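PDB 4F0L: amidohydrolase, which is probably a metal-dependent deaminase related to formimidoylglutamate deiminases, carrying an iron ion in the barrel of an amidohydrolase fold. Local coordinates for residues 120-125 with 324-329; 62-67 with 294-299. One frame throughout, in Å; residues are numbered along the deposited sequence.

Contact 1 of 2, residues 120-125 with 324-329; sequences AGFTRV and FGIGSD. With FE (Fe (III) ion), chain E.
Phe-122 and Ile-326 belong to two strands of the amidohydrolase TIM barrel, 122-129 and 323-326, and they meet close to where the second strand runs on into the metal site. The contact is small, burying 112 Å² in all, and apolar at its centre. CD1 of Ile-326 comes up to the edge of the Phe-122 ring, near the ring plane, and lies 3.9 Å from CE1 of Phe-122, with CZ a little farther off. The side chains cross at about a right angle, and the touching atom of Ile-326 is its CD1 methyl. Ile-326 CG1 lies between the backbone N and the carbonyl carbon (chi1 52°), and the chain then runs on extended at chi2 170°, which carries CD1 out to the ring although CB itself does not point at the other strand. Ser-328 OG comes obliquely to the same ring, 4.4 Å from CE2 of Phe-122. The Ser-328 backbone N donates a hydrogen bond to OD1 of Asn-63. One residue on, Asp-329 turns from this packing to the iron and binds it through one carboxylate oxygen: OD1 is 2.4 Å from the metal, while OD2 stays 3.5 Å from it. His-65, His-67 and His-241 supply the other protein ligands. Strand 56-66 lies between the two strands, its Met-61 and Asn-63 touching Phe-122. Met-117 of helix 103-119 and Ile-336 of helix 336-351 also pack on that ring, and Leu-340 of the latter helix covers Ile-326.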
ATOM      1  N   ALA B 120     -13.525  -5.433   2.540  1.00 11.14           N
ATOM      2  CA  ALA B 120     -12.376  -4.865   3.184  1.00 11.08           C
ATOM      3  C   ALA B 120     -12.626  -4.581   4.692  1.00 11.09           C
ATOM      4  O   ALA B 120     -11.710  -4.119   5.371  1.00 11.17           O
ATOM      5  CB  ALA B 120     -11.977  -3.573   2.464  1.00 10.77           C
ATOM      6  N   GLY B 121     -13.848  -4.796   5.188  1.00 10.82           N
ATOM      7  CA  GLY B 121     -14.124  -4.642   6.614  1.00 11.07           C
ATOM      8  C   GLY B 121     -14.736  -3.294   6.983  1.00 10.80           C
ATOM      9  O   GLY B 121     -14.760  -2.923   8.169  1.00 10.97           O
ATOM     10  N   PHE B 122     -15.166  -2.508   5.989  1.00 10.43           N
ATOM     11  CA  PHE B 122     -15.894  -1.280   6.276  1.00 10.20           C
ATOM     12  C   PHE B 122     -17.372  -1.626   6.357  1.00 10.57           C
ATOM     13  O   PHE B 122     -17.908  -2.233   5.426  1.00 10.53           O
ATOM     14  CB  PHE B 122     -15.725  -0.250   5.156  1.00 10.01           C
ATOM     15  CG  PHE B 122     -14.336   0.263   4.991  1.00 10.02           C
ATOM     16  CD1 PHE B 122     -13.853   1.265   5.806  1.00 10.15           C
ATOM     17  CD2 PHE B 122     -13.516  -0.219   3.957  1.00 10.01           C
ATOM     18  CE1 PHE B 122     -12.590   1.793   5.599  1.00 10.29           C
ATOM     19  CE2 PHE B 122     -12.260   0.278   3.761  1.00 10.12           C
ATOM     20  CZ  PHE B 122     -11.788   1.289   4.584  1.00 10.38           C
ATOM     21  N   THR B 123     -18.046  -1.205   7.434  1.00 10.84           N
ATOM     22  CA  THR B 123     -19.446  -1.564   7.701  1.00 11.28           C
ATOM     23  C   THR B 123     -20.459  -0.431   7.502  1.00 11.79           C
ATOM     24  O   THR B 123     -21.683  -0.651   7.572  1.00 11.87           O
ATOM     25  CB  THR B 123     -19.590  -2.103   9.122  1.00 11.64           C
ATOM     26  OG1 THR B 123     -18.973  -1.204  10.069  1.00 11.59           O
ATOM     27  CG2 THR B 123     -18.914  -3.492   9.219  1.00 11.61           C
ATOM     28  N   ARG B 124     -19.960   0.775   7.239  1.00 11.78           N
ATOM     29  CA  ARG B 124     -20.807   1.952   6.974  1.00 12.22           C
ATOM     30  C   ARG B 124     -20.076   2.834   6.017  1.00 11.92           C
ATOM     31  O   ARG B 124     -18.846   2.892   6.060  1.00 11.66           O
ATOM     32  CB  ARG B 124     -21.150   2.755   8.253  1.00 12.92           C
ATOM     33  CG  ARG B 124     -21.973   4.009   8.018  1.00 13.02           C
ATOM     34  CD  ARG B 124     -22.405   4.666   9.323  1.00 13.60           C
ATOM     35  NE  ARG B 124     -23.376   3.840  10.033  1.00 14.24           N
ATOM     36  CZ  ARG B 124     -24.698   3.984   9.979  1.00 14.75           C
ATOM     37  NH1 ARG B 124     -25.262   4.931   9.227  1.00 14.90           N
ATOM     38  NH2 ARG B 124     -25.473   3.168  10.691  1.00 15.52           N
ATOM     39  N   VAL B 125     -20.823   3.517   5.163  1.00 11.90           N
ATOM     40  CA  VAL B 125     -20.216   4.452   4.266  1.00 12.32           C
ATOM     41  C   VAL B 125     -20.831   5.817   4.426  1.00 12.57           C
ATOM     42  O   VAL B 125     -22.039   5.954   4.624  1.00 12.39           O
ATOM     43  CB  VAL B 125     -20.265   3.985   2.779  1.00 12.71           C
ATOM     44  CG1 VAL B 125     -21.703   3.813   2.284  1.00 12.71           C
ATOM     45  CG2 VAL B 125     -19.460   4.976   1.905  1.00 12.43           C
ATOM     46  N   PHE B 324     -10.178  11.347  14.391  1.00 16.41           N
ATOM     47  CA  PHE B 324     -10.178  11.179  12.923  1.00 15.48           C
ATOM     48  C   PHE B 324     -10.872   9.894  12.490  1.00 14.77           C
ATOM     49  O   PHE B 324     -11.061   8.975  13.301  1.00 15.64           O
ATOM     50  CB  PHE B 324      -8.733  11.176  12.395  1.00 15.41           C
ATOM     51  CG  PHE B 324      -8.029   9.848  12.560  1.00 15.69           C
ATOM     52  CD1 PHE B 324      -7.465   9.495  13.756  1.00 15.78           C
ATOM     53  CD2 PHE B 324      -7.963   8.947  11.487  1.00 15.97           C
ATOM     54  CE1 PHE B 324      -6.838   8.262  13.918  1.00 15.80           C
ATOM     55  CE2 PHE B 324      -7.343   7.703  11.634  1.00 16.23           C
ATOM     56  CZ  PHE B 324      -6.789   7.361  12.876  1.00 15.92           C
ATOM     57  N   GLY B 325     -11.256   9.858  11.215  1.00 13.90           N
ATOM     58  CA  GLY B 325     -11.624   8.647  10.513  1.00 13.42           C
ATOM     59  C   GLY B 325     -10.989   8.588   9.122  1.00 12.93           C
ATOM     60  O   GLY B 325     -10.290   9.525   8.680  1.00 12.86           O
ATOM     61  N   ILE B 326     -11.236   7.492   8.423  1.00 12.56           N
ATOM     62  CA  ILE B 326     -10.701   7.290   7.092  1.00 12.07           C
ATOM     63  C   ILE B 326     -11.788   7.088   6.064  1.00 12.15           C
ATOM     64  O   ILE B 326     -12.840   6.480   6.343  1.00 12.20           O
ATOM     65  CB  ILE B 326      -9.726   6.090   7.008  1.00 11.99           C
ATOM     66  CG1 ILE B 326     -10.367   4.814   7.593  1.00 11.89           C
ATOM     67  CG2 ILE B 326      -8.407   6.448   7.703  1.00 11.82           C
ATOM     68  CD1 ILE B 326      -9.567   3.538   7.337  1.00 11.48           C
ATOM     69  N   GLY B 327     -11.519   7.623   4.874  1.00 11.95           N
ATOM     70  CA  GLY B 327     -12.383   7.459   3.735  1.00 12.23           C
ATOM     71  C   GLY B 327     -11.636   7.135   2.456  1.00 12.36           C
ATOM     72  O   GLY B 327     -10.587   7.709   2.172  1.00 12.86           O
ATOM     73  N   SER B 328     -12.215   6.242   1.661  1.00 12.68           N
ATOM     74  CA  SER B 328     -11.604   5.836   0.389  1.00 12.97           C
ATOM     75  C   SER B 328     -11.699   6.927  -0.693  1.00 13.30           C
ATOM     76  O   SER B 328     -10.929   6.924  -1.646  1.00 13.04           O
ATOM     77  CB  SER B 328     -12.271   4.568  -0.098  1.00 13.00           C
ATOM     78  OG  SER B 328     -12.011   3.491   0.779  1.00 13.43           O
ATOM     79  N   ASP B 329     -12.673   7.816  -0.552  1.00 13.65           N
ATOM     80  CA  ASP B 329     -12.709   9.112  -1.277  1.00 14.48           C
ATOM     81  C   ASP B 329     -12.836   8.897  -2.789  1.00 14.16           C
ATOM     82  O   ASP B 329     -13.970   8.735  -3.276  1.00 14.46           O
ATOM     83  CB  ASP B 329     -11.513   9.992  -0.879  1.00 14.90           C
ATOM     84  CG  ASP B 329     -11.555  11.412  -1.505  1.00 16.58           C
ATOM     85  OD1 ASP B 329     -12.552  11.773  -2.172  1.00 18.25           O
ATOM     86  OD2 ASP B 329     -10.608  12.191  -1.298  1.00 17.80           O
TER
HETATM   87 FE    FE E 501     -13.616  13.907  -1.677  1.00 32.76          FE
HETATM   88  O   HOH W   1     -11.525  14.500  -1.603  1.00 25.98           O
HETATM   89  O   HOH W   2     -12.986  14.524  -3.775  1.00 32.69           O

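Contact 2 of 2, residues 62-67 with 294-299; sequences ANLHSH and GAIAGL. With FE (Fe (III) ion), chain E.
Leu-64 meets Gly-298 next to two imidazoles, those of His-65 and His-67, each turned with its NE2 to the iron. Phe-128 packs against the His-65 ring edge-to-face, His-241 meets that ring with the planes at about 80°, and Tyr-130 meets the ring of His-67. NE2 of His-65 and NE2 of His-67 are each 2.2 Å from the metal, with the ring planes nearly perpendicular. A hydrogen bond from His-67 ND1 to the Phe-128 carbonyl fixes the rotation of the His-67 ring. CG of Leu-64 sits between the backbone N and the carbonyl carbon (chi1 54°), which sets its two methyls along one side of the Gly-298 main chain, CD1 and CD2 of Leu-64 each 3.9 Å from CA of Gly-298. Gly-298 has no side chain, and Leu-64 meets this CA directly. CD2 of Leu-64 also brushes CG2 of Ile-296 at 4.4 Å, while Ala-379 of helix 364-379 touches both of these side chains. The strand segments cross at -74°, 7.2 Å apart at their axes, as strands of one barrel separated by a single strand, 323-326. The HxH pair at the C-terminal end of strand 56-66, with His-241 and Asp-329 completing the protein ligands, is the amidohydrolase signature metal site.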
ATOM      1  N   ALA B  62     -16.032   2.561   9.822  1.00 13.13           N
ATOM      2  CA  ALA B  62     -16.720   3.494   8.918  1.00 13.20           C
ATOM      3  C   ALA B  62     -15.782   3.930   7.832  1.00 12.93           C
ATOM      4  O   ALA B  62     -14.584   4.225   8.061  1.00 12.95           O
ATOM      5  CB  ALA B  62     -17.278   4.720   9.670  1.00 13.51           C
ATOM      6  N   ASN B  63     -16.326   4.015   6.620  1.00 13.16           N
ATOM      7  CA  ASN B  63     -15.600   4.595   5.507  1.00 12.46           C
ATOM      8  C   ASN B  63     -16.196   5.968   5.338  1.00 12.48           C
ATOM      9  O   ASN B  63     -17.205   6.137   4.698  1.00 12.52           O
ATOM     10  CB  ASN B  63     -15.772   3.724   4.253  1.00 12.76           C
ATOM     11  CG  ASN B  63     -14.767   4.067   3.162  1.00 12.34           C
ATOM     12  OD1 ASN B  63     -14.598   5.232   2.789  1.00 12.73           O
ATOM     13  ND2 ASN B  63     -14.081   3.060   2.675  1.00 11.99           N
ATOM     14  N   LEU B  64     -15.606   6.972   5.970  1.00 12.62           N
ATOM     15  CA  LEU B  64     -16.376   8.193   6.228  1.00 13.10           C
ATOM     16  C   LEU B  64     -16.474   9.187   5.060  1.00 13.26           C
ATOM     17  O   LEU B  64     -17.067  10.231   5.228  1.00 13.70           O
ATOM     18  CB  LEU B  64     -15.874   8.886   7.508  1.00 13.56           C
ATOM     19  CG  LEU B  64     -14.405   9.248   7.681  1.00 13.50           C
ATOM     20  CD1 LEU B  64     -13.841   9.870   6.412  1.00 13.01           C
ATOM     21  CD2 LEU B  64     -14.302  10.197   8.865  1.00 14.14           C
ATOM     22  N   HIS B  65     -15.945   8.849   3.875  1.00 12.72           N
ATOM     23  CA  HIS B  65     -15.948   9.791   2.725  1.00 12.98           C
ATOM     24  C   HIS B  65     -15.700   9.024   1.464  1.00 12.89           C
ATOM     25  O   HIS B  65     -14.628   8.427   1.279  1.00 11.98           O
ATOM     26  CB  HIS B  65     -14.858  10.834   2.883  1.00 13.22           C
ATOM     27  CG  HIS B  65     -14.892  11.939   1.873  1.00 13.39           C
ATOM     28  ND1 HIS B  65     -15.798  12.950   1.934  1.00 13.90           N
ATOM     29  CD2 HIS B  65     -14.074  12.212   0.790  1.00 13.50           C
ATOM     30  CE1 HIS B  65     -15.588  13.791   0.898  1.00 14.25           C
ATOM     31  NE2 HIS B  65     -14.520  13.362   0.220  1.00 13.72           N
ATOM     32  N   SER B  66     -16.715   9.030   0.615  1.00 13.66           N
ATOM     33  CA  SER B  66     -16.767   8.296  -0.635  1.00 14.08           C
ATOM     34  C   SER B  66     -17.515   9.104  -1.692  1.00 15.02           C
ATOM     35  O   SER B  66     -18.509   9.748  -1.406  1.00 14.69           O
ATOM     36  CB  SER B  66     -17.475   6.960  -0.416  1.00 13.92           C
ATOM     37  OG  SER B  66     -17.903   6.370  -1.620  1.00 14.33           O
ATOM     38  N   HIS B  67     -16.987   9.081  -2.913  1.00 16.04           N
ATOM     39  CA  HIS B  67     -17.732   9.449  -4.107  1.00 17.20           C
ATOM     40  C   HIS B  67     -17.865   8.238  -4.947  1.00 16.80           C
ATOM     41  O   HIS B  67     -16.946   7.890  -5.709  1.00 16.22           O
ATOM     42  CB  HIS B  67     -17.015  10.543  -4.889  1.00 18.88           C
ATOM     43  CG  HIS B  67     -16.458  11.620  -4.018  1.00 20.34           C
ATOM     44  ND1 HIS B  67     -17.231  12.371  -3.227  1.00 23.18           N
ATOM     45  CD2 HIS B  67     -15.158  12.042  -3.816  1.00 21.07           C
ATOM     46  CE1 HIS B  67     -16.444  13.249  -2.554  1.00 23.04           C
ATOM     47  NE2 HIS B  67     -15.187  13.039  -2.921  1.00 21.59           N
ATOM     48  N   GLY B 294     -13.596  19.956  18.481  1.00 26.26           N
ATOM     49  CA  GLY B 294     -14.157  18.604  18.433  1.00 25.21           C
ATOM     50  C   GLY B 294     -14.494  18.094  17.040  1.00 23.68           C
ATOM     51  O   GLY B 294     -15.063  17.008  16.902  1.00 23.16           O
ATOM     52  N   ALA B 295     -14.159  18.874  16.004  1.00 22.63           N
ATOM     53  CA  ALA B 295     -14.408  18.491  14.613  1.00 21.34           C
ATOM     54  C   ALA B 295     -13.608  17.249  14.293  1.00 19.82           C
ATOM     55  O   ALA B 295     -12.489  17.114  14.736  1.00 20.42           O
ATOM     56  CB  ALA B 295     -14.001  19.612  13.670  1.00 21.55           C
ATOM     57  N   ILE B 296     -14.200  16.324  13.545  1.00 18.44           N
ATOM     58  CA  ILE B 296     -13.503  15.094  13.173  1.00 16.99           C
ATOM     59  C   ILE B 296     -12.733  15.318  11.885  1.00 16.15           C
ATOM     60  O   ILE B 296     -13.299  15.868  10.925  1.00 15.85           O
ATOM     61  CB  ILE B 296     -14.477  13.950  12.906  1.00 16.63           C
ATOM     62  CG1 ILE B 296     -15.348  13.693  14.143  1.00 16.96           C
ATOM     63  CG2 ILE B 296     -13.701  12.708  12.438  1.00 15.36           C
ATOM     64  CD1 ILE B 296     -14.562  13.394  15.401  1.00 16.79           C
ATOM     65  N   ALA B 297     -11.461  14.903  11.857  1.00 15.54           N
ATOM     66  CA  ALA B 297     -10.651  14.963  10.641  1.00 15.37           C
ATOM     67  C   ALA B 297     -11.019  13.807   9.726  1.00 14.84           C
ATOM     68  O   ALA B 297     -10.844  12.645  10.113  1.00 15.21           O
ATOM     69  CB  ALA B 297      -9.144  14.923  10.985  1.00 14.59           C
ATOM     70  N   GLY B 298     -11.544  14.101   8.542  1.00 15.22           N
ATOM     71  CA  GLY B 298     -11.916  13.067   7.577  1.00 14.65           C
ATOM     72  C   GLY B 298     -10.733  12.799   6.676  1.00 14.98           C
ATOM     73  O   GLY B 298     -10.605  13.415   5.613  1.00 15.70           O
ATOM     74  N   LEU B 299      -9.850  11.905   7.111  1.00 14.26           N
ATOM     75  CA  LEU B 299      -8.605  11.652   6.397  1.00 13.97           C
ATOM     76  C   LEU B 299      -8.811  10.641   5.268  1.00 13.75           C
ATOM     77  O   LEU B 299      -9.462   9.592   5.451  1.00 12.89           O
ATOM     78  CB  LEU B 299      -7.537  11.153   7.384  1.00 13.85           C
ATOM     79  CG  LEU B 299      -7.201  12.084   8.563  1.00 14.60           C
ATOM     80  CD1 LEU B 299      -6.018  11.517   9.379  1.00 14.73           C
ATOM     81  CD2 LEU B 299      -6.881  13.519   8.059  1.00 14.09           C
TER
HETATM   82 FE    FE E 501     -13.616  13.907  -1.677  1.00 32.76          FE
HETATM   83  O   HOH W   1     -11.525  14.500  -1.603  1.00 25.98           O
HETATM   84  O   HOH W   2     -12.986  14.524  -3.775  1.00 32.69           O

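Both contacts lie in the barrel core, their centres 8 Å apart, and they interlock. Strand 56-66 of contact 2 runs between the two strands of contact 1, and strand 323-326 of contact 1 runs between the two of contact 2. Backbone bonds stitch them together: Asn-63 N to Arg-124 O at 2.8 Å, and Asp-329 N to His-65 O at 2.7 Å, both probably hydrogen bonds. Contact 1 packs an aromatic ring against a methyl beneath the outer helices, whereas contact 2 presses a leucine onto bare glycine backbone inside the barrel. The same iron and two waters join them: contact 1 supplies a carboxylate, contact 2 a pair of imidazoles.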